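Local atomic coordinates of cpftsy (Physcomitrella patens, PDB entry 4AK9), a protein that probably binds and hydrolyses GTP as the chloroplast receptor of the signal recognition particle, helping to deliver proteins to the thylakoid membrane. Residues G62-L67 with V285-I290; D34-Y39 with L49-E54. All blocks are in the same frame, centred on the assembly; numbering follows the deposited sequence.

Contact 1 (G62-L67 with V285-I290)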
loop_
_atom_site.group_PDB
_atom_site.type_symbol
_atom_site.label_atom_id
_atom_site.label_comp_id
_atom_site.label_asym_id
_atom_site.label_seq_id
_atom_site.Cartn_x
_atom_site.Cartn_y
_atom_site.Cartn_z
ATOM N N GLY A 62 1.782 3.936 6.509
ATOM C CA GLY A 62 2.198 2.542 6.656
ATOM C C GLY A 62 2.044 2.019 8.087
ATOM O O GLY A 62 1.849 2.815 9.019
ATOM N N PRO A 63 2.132 0.685 8.278
ATOM C CA PRO A 63 1.865 0.131 9.625
ATOM C C PRO A 63 2.685 0.824 10.721
ATOM O O PRO A 63 2.144 1.173 11.768
ATOM C CB PRO A 63 2.271 -1.343 9.483
ATOM C CG PRO A 63 1.902 -1.658 8.006
ATOM C CD PRO A 63 2.308 -0.375 7.251
ATOM N N LYS A 64 3.974 1.053 10.495
ATOM C CA LYS A 64 4.756 1.698 11.545
ATOM C C LYS A 64 4.389 3.150 11.802
ATOM O O LYS A 64 4.396 3.597 12.954
ATOM C CB LYS A 64 6.248 1.573 11.265
ATOM C CG LYS A 64 6.707 0.142 11.368
ATOM C CD LYS A 64 8.193 0.067 11.130
ATOM C CE LYS A 64 8.530 -1.251 10.450
ATOM N NZ LYS A 64 9.332 -1.038 9.196
ATOM N N THR A 65 4.088 3.886 10.736
ATOM C CA THR A 65 3.744 5.309 10.852
ATOM C C THR A 65 2.364 5.470 11.535
ATOM O O THR A 65 2.185 6.304 12.451
ATOM C CB THR A 65 3.728 5.976 9.436
ATOM O OG1 THR A 65 5.034 5.850 8.833
ATOM C CG2 THR A 65 3.337 7.459 9.490
ATOM N N ALA A 66 1.395 4.676 11.098
ATOM C CA ALA A 66 0.048 4.688 11.690
ATOM C C ALA A 66 0.101 4.271 13.167
ATOM O O ALA A 66 -0.619 4.841 13.999
ATOM C CB ALA A 66 -0.919 3.751 10.891
ATOM N N LEU A 67 0.952 3.291 13.486
ATOM C CA LEU A 67 1.116 2.824 14.872
ATOM C C LEU A 67 1.578 3.986 15.751
ATOM O O LEU A 67 0.996 4.269 16.807
ATOM C CB LEU A 67 2.107 1.651 14.927
ATOM C CG LEU A 67 2.634 1.144 16.274
ATOM C CD1 LEU A 67 1.501 0.937 17.263
ATOM C CD2 LEU A 67 3.375 -0.162 16.034
ATOM N N VAL A 285 8.505 10.326 4.645
ATOM C CA VAL A 285 9.266 11.265 5.481
ATOM C C VAL A 285 9.626 10.592 6.806
ATOM O O VAL A 285 10.770 10.658 7.254
ATOM C CB VAL A 285 8.481 12.557 5.715
ATOM C CG1 VAL A 285 9.217 13.457 6.763
ATOM C CG2 VAL A 285 8.316 13.300 4.387
ATOM N N ASP A 286 8.646 9.918 7.408
ATOM C CA ASP A 286 8.837 9.200 8.668
ATOM C C ASP A 286 9.897 8.098 8.577
ATOM O O ASP A 286 10.818 8.019 9.416
ATOM C CB ASP A 286 7.502 8.620 9.147
ATOM C CG ASP A 286 7.631 7.886 10.479
ATOM O OD1 ASP A 286 8.395 8.369 11.358
ATOM O OD2 ASP A 286 7.003 6.806 10.633
ATOM N N GLU A 287 9.810 7.252 7.555
ATOM C CA GLU A 287 10.708 6.122 7.439
ATOM C C GLU A 287 12.092 6.492 6.962
ATOM O O GLU A 287 13.065 5.865 7.404
ATOM C CB GLU A 287 10.130 5.053 6.490
ATOM C CG GLU A 287 8.885 4.308 7.041
ATOM C CD GLU A 287 9.239 3.315 8.147
ATOM O OE1 GLU A 287 10.305 2.653 8.043
ATOM O OE2 GLU A 287 8.466 3.206 9.133
ATOM N N LEU A 288 12.212 7.483 6.067
ATOM C CA LEU A 288 13.514 7.772 5.429
ATOM C C LEU A 288 14.244 8.987 5.997
ATOM O O LEU A 288 15.449 9.203 5.717
ATOM C CB LEU A 288 13.412 7.905 3.877
ATOM C CG LEU A 288 12.854 6.718 3.043
ATOM C CD1 LEU A 288 13.670 6.556 1.770
ATOM C CD2 LEU A 288 12.822 5.394 3.790
ATOM N N SER A 289 13.544 9.782 6.810
ATOM C CA SER A 289 14.137 10.965 7.429
ATOM C C SER A 289 14.739 11.932 6.399
ATOM O O SER A 289 15.768 12.571 6.666
ATOM C CB SER A 289 15.207 10.540 8.470
ATOM O OG SER A 289 14.666 9.592 9.414
ATOM N N ILE A 290 14.091 12.048 5.231
ATOM C CA ILE A 290 14.502 12.942 4.141
ATOM C C ILE A 290 13.233 13.669 3.707
ATOM O O ILE A 290 12.155 13.034 3.625
ATOM C CB ILE A 290 15.025 12.112 2.955
ATOM C CG1 ILE A 290 16.377 11.471 3.319
ATOM C CG2 ILE A 290 15.177 12.970 1.676
ATOM C CD1 ILE A 290 16.726 10.355 2.370
HETATM O O HOH W 1 5.723 3.184 7.517
#
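Thr-65 and Asp-286 form the one direct hydrogen bond between 62-67, in the first turn of helix 63-78, and 285-290, at the end of helix 280-288. The hydroxyl Thr-65 OG1 donates to Asp-286 OD2 at 2.8 Å, and the carboxylate receives it on its anti lone pair, the one turned away from OD1. With Asp-286 CG anti to its own backbone N (chi1 -179°), the carboxylate reaches across to the threonine, and the two short side chains pass each other in opposite directions. OD1 forms a salt bridge with Lys-68, one turn further along the helix of Thr-65, so both carboxylate oxygens are held from that helix.

Glu-287 takes a different route. Its chain folds at chi2 (-73°), and its end meets Lys-64 at about a right angle. Glu-287 OE2 lies over the aliphatic part of the lysine, 3.5 Å from Lys-64 CB and 3.7 Å from Lys-64 CD. The lysine chain bends at its last two torsions, yet Lys-64 NZ stays 4.0 Å from Glu-287 OE1, a long salt bridge; the stronger partner of OE1 is Arg-256 on helix 251-261. A water donates to both Thr-65 OG1 (3.1 Å) and Glu-287 OE2 (3.2 Å), joining the two polar pairs. Thr-65 OG1 thus donates a hydrogen bond to Asp-286 while accepting one from the water.

At the N-cap of helix 63-78, the backbone N of Gly-62 hydrogen-bonds to Ser-283 OG. The arrangement is a polar patch where the helical-bundle N domain meets the GTPase G domain, as in the NG architecture of SRP-type GTPases.

Contact 2 (D34-Y39 with L49-E54)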
loop_
_atom_site.group_PDB
_atom_site.type_symbol
_atom_site.label_atom_id
_atom_site.label_comp_id
_atom_site.label_asym_id
_atom_site.label_seq_id
_atom_site.Cartn_x
_atom_site.Cartn_y
_atom_site.Cartn_z
ATOM N N ASP A 34 -13.994 11.796 11.067
ATOM C CA ASP A 34 -14.947 12.616 11.828
ATOM C C ASP A 34 -16.176 11.809 12.272
ATOM O O ASP A 34 -16.592 11.871 13.434
ATOM C CB ASP A 34 -15.402 13.830 11.009
ATOM C CG ASP A 34 -14.256 14.766 10.662
ATOM O OD1 ASP A 34 -13.699 15.410 11.587
ATOM O OD2 ASP A 34 -13.927 14.858 9.459
ATOM N N GLU A 35 -16.744 11.043 11.348
ATOM C CA GLU A 35 -17.874 10.179 11.674
ATOM C C GLU A 35 -17.512 9.187 12.769
ATOM O O GLU A 35 -18.253 9.003 13.739
ATOM C CB GLU A 35 -18.301 9.404 10.437
ATOM C CG GLU A 35 -19.380 8.367 10.710
ATOM C CD GLU A 35 -20.773 8.857 10.335
ATOM O OE1 GLU A 35 -20.898 10.039 9.932
ATOM O OE2 GLU A 35 -21.737 8.058 10.435
ATOM N N LEU A 36 -16.365 8.539 12.594
ATOM C CA LEU A 36 -15.875 7.557 13.547
ATOM C C LEU A 36 -15.734 8.125 14.943
ATOM O O LEU A 36 -16.024 7.462 15.945
ATOM C CB LEU A 36 -14.506 7.064 13.074
ATOM C CG LEU A 36 -13.846 5.947 13.865
ATOM C CD1 LEU A 36 -14.771 4.735 13.923
ATOM C CD2 LEU A 36 -12.521 5.577 13.192
ATOM N N LEU A 37 -15.287 9.361 14.988
ATOM C CA LEU A 37 -14.923 9.953 16.260
ATOM C C LEU A 37 -16.185 10.390 17.006
ATOM O O LEU A 37 -16.144 10.613 18.219
ATOM C CB LEU A 37 -13.965 11.118 16.045
ATOM C CG LEU A 37 -12.537 10.620 15.738
ATOM C CD1 LEU A 37 -11.533 11.772 15.642
ATOM C CD2 LEU A 37 -12.092 9.591 16.751
ATOM N N THR A 38 -17.297 10.494 16.278
ATOM C CA THR A 38 -18.589 10.740 16.929
ATOM C C THR A 38 -19.002 9.536 17.773
ATOM O O THR A 38 -19.808 9.662 18.694
ATOM C CB THR A 38 -19.721 11.083 15.931
ATOM O OG1 THR A 38 -20.132 9.905 15.209
ATOM C CG2 THR A 38 -19.269 12.164 14.965
ATOM N N TYR A 39 -18.451 8.365 17.467
ATOM C CA TYR A 39 -18.748 7.179 18.266
ATOM C C TYR A 39 -17.763 6.991 19.403
ATOM O O TYR A 39 -17.837 5.999 20.144
ATOM C CB TYR A 39 -18.777 5.914 17.399
ATOM C CG TYR A 39 -19.872 5.945 16.364
ATOM C CD1 TYR A 39 -21.203 5.746 16.723
ATOM C CD2 TYR A 39 -19.582 6.187 15.031
ATOM C CE1 TYR A 39 -22.214 5.785 15.774
ATOM C CE2 TYR A 39 -20.580 6.224 14.073
ATOM C CZ TYR A 39 -21.896 6.023 14.448
ATOM O OH TYR A 39 -22.890 6.061 13.489
ATOM N N LEU A 49 -10.040 3.428 18.223
ATOM C CA LEU A 49 -8.712 3.855 17.797
ATOM C C LEU A 49 -8.119 2.809 16.852
ATOM O O LEU A 49 -7.356 3.159 15.956
ATOM C CB LEU A 49 -7.766 4.125 18.968
ATOM C CG LEU A 49 -8.139 5.329 19.851
ATOM C CD1 LEU A 49 -7.138 5.509 20.981
ATOM C CD2 LEU A 49 -8.210 6.582 19.019
ATOM N N ASP A 50 -8.462 1.541 17.054
ATOM C CA ASP A 50 -8.117 0.496 16.083
ATOM C C ASP A 50 -8.732 0.809 14.737
ATOM O O ASP A 50 -8.050 0.737 13.709
ATOM C CB ASP A 50 -8.575 -0.897 16.558
ATOM C CG ASP A 50 -7.574 -1.548 17.512
ATOM O OD1 ASP A 50 -6.584 -0.878 17.895
ATOM O OD2 ASP A 50 -7.768 -2.733 17.890
ATOM N N GLU A 51 -10.020 1.130 14.724
ATOM C CA GLU A 51 -10.705 1.520 13.500
ATOM C C GLU A 51 -10.055 2.743 12.858
ATOM O O GLU A 51 -9.909 2.790 11.625
ATOM C CB GLU A 51 -12.192 1.785 13.741
ATOM C CG GLU A 51 -12.969 0.572 14.232
ATOM C CD GLU A 51 -14.462 0.858 14.392
ATOM O OE1 GLU A 51 -15.052 1.462 13.464
ATOM O OE2 GLU A 51 -15.033 0.489 15.449
ATOM N N LEU A 52 -9.692 3.730 13.676
ATOM C CA LEU A 52 -8.991 4.927 13.214
ATOM C C LEU A 52 -7.666 4.563 12.530
ATOM O O LEU A 52 -7.358 5.068 11.430
ATOM C CB LEU A 52 -8.689 5.871 14.390
ATOM C CG LEU A 52 -7.840 7.100 14.038
ATOM C CD1 LEU A 52 -8.581 7.885 12.981
ATOM C CD2 LEU A 52 -7.583 7.984 15.284
ATOM N N GLU A 53 -6.900 3.696 13.173
ATOM C CA GLU A 53 -5.614 3.302 12.646
ATOM C C GLU A 53 -5.793 2.602 11.301
ATOM O O GLU A 53 -5.019 2.876 10.360
ATOM C CB GLU A 53 -4.881 2.406 13.609
ATOM C CG GLU A 53 -3.413 2.434 13.392
ATOM C CD GLU A 53 -2.638 1.797 14.518
ATOM O OE1 GLU A 53 -3.032 1.928 15.718
ATOM O OE2 GLU A 53 -1.629 1.146 14.189
ATOM N N GLU A 54 -6.813 1.763 11.196
ATOM C CA GLU A 54 -7.148 1.101 9.924
ATOM C C GLU A 54 -7.566 2.091 8.829
ATOM O O GLU A 54 -7.228 1.898 7.684
ATOM C CB GLU A 54 -8.198 -0.011 10.115
ATOM C CG GLU A 54 -7.692 -1.138 11.032
ATOM C CD GLU A 54 -7.950 -2.543 10.481
ATOM O OE1 GLU A 54 -9.114 -3.022 10.552
ATOM O OE2 GLU A 54 -6.977 -3.168 9.984
#
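Leu-36 reaches from helix 32-37 to helix 45-58 and spreads its two methyl groups over neighbouring residues there. Leu-36 CD2 lies against the backbone, 3.4 Å from Leu-52 N and 3.6 Å from Leu-52 CA, and also packs on the Leu-52 side chain at CB (4.0 Å). Leu-36 CD1 meets the carboxylate end of Glu-51, with Glu-51 OE1 at 3.3 Å, while Glu-51 CB faces the open end of the fork, 3.8 Å from Leu-36 CD2. The leucine's CG stands anti to the backbone N (chi1 -175°), which carries the fork across to the other helix; Glu-51 runs extended beyond CG, its chain crossing the leucine at a slant.

This is helix-helix packing within the N domain, the helical bundle of SRP54-type GTPases. In the next shell, which ties both helices to the rest of that bundle, Leu-37 turns to Ile-88 and Lys-89 of helix 85-101, and Asp-34 forms a salt bridge with Lys-89. On helix 45-58, Leu-49 packs on Arg-74 and Ile-77 of helix 63-78, while Glu-53 and Asp-50 form salt bridges with Arg-74, Asp-50 also accepting a hydrogen bond from Leu-211 N of the second subunit.

Overall arrangement
Contact 1 joins the helical bundle to the GTPase domain across a long span of sequence, whereas contact 2 stays inside the bundle, between helices close in the chain. Their centres are about 20 Å apart, contact 1 nearer the middle of the chain and contact 2 further out. Both are partly buried, but their chemistry differs: hydroxyl, carboxylates, lysine and water at the domain interface, a leucine against a helix backbone and the end of a glutamate in the bundle, with no hydrogen bond across. Helices 45-58 and 63-78, consecutive in the chain, connect them: Glu-53 packs against Ala-66 and Leu-67. Both places also touch the second subunit, whose His-212 packs on Leu-67 and hydrogen-bonds to Glu-53.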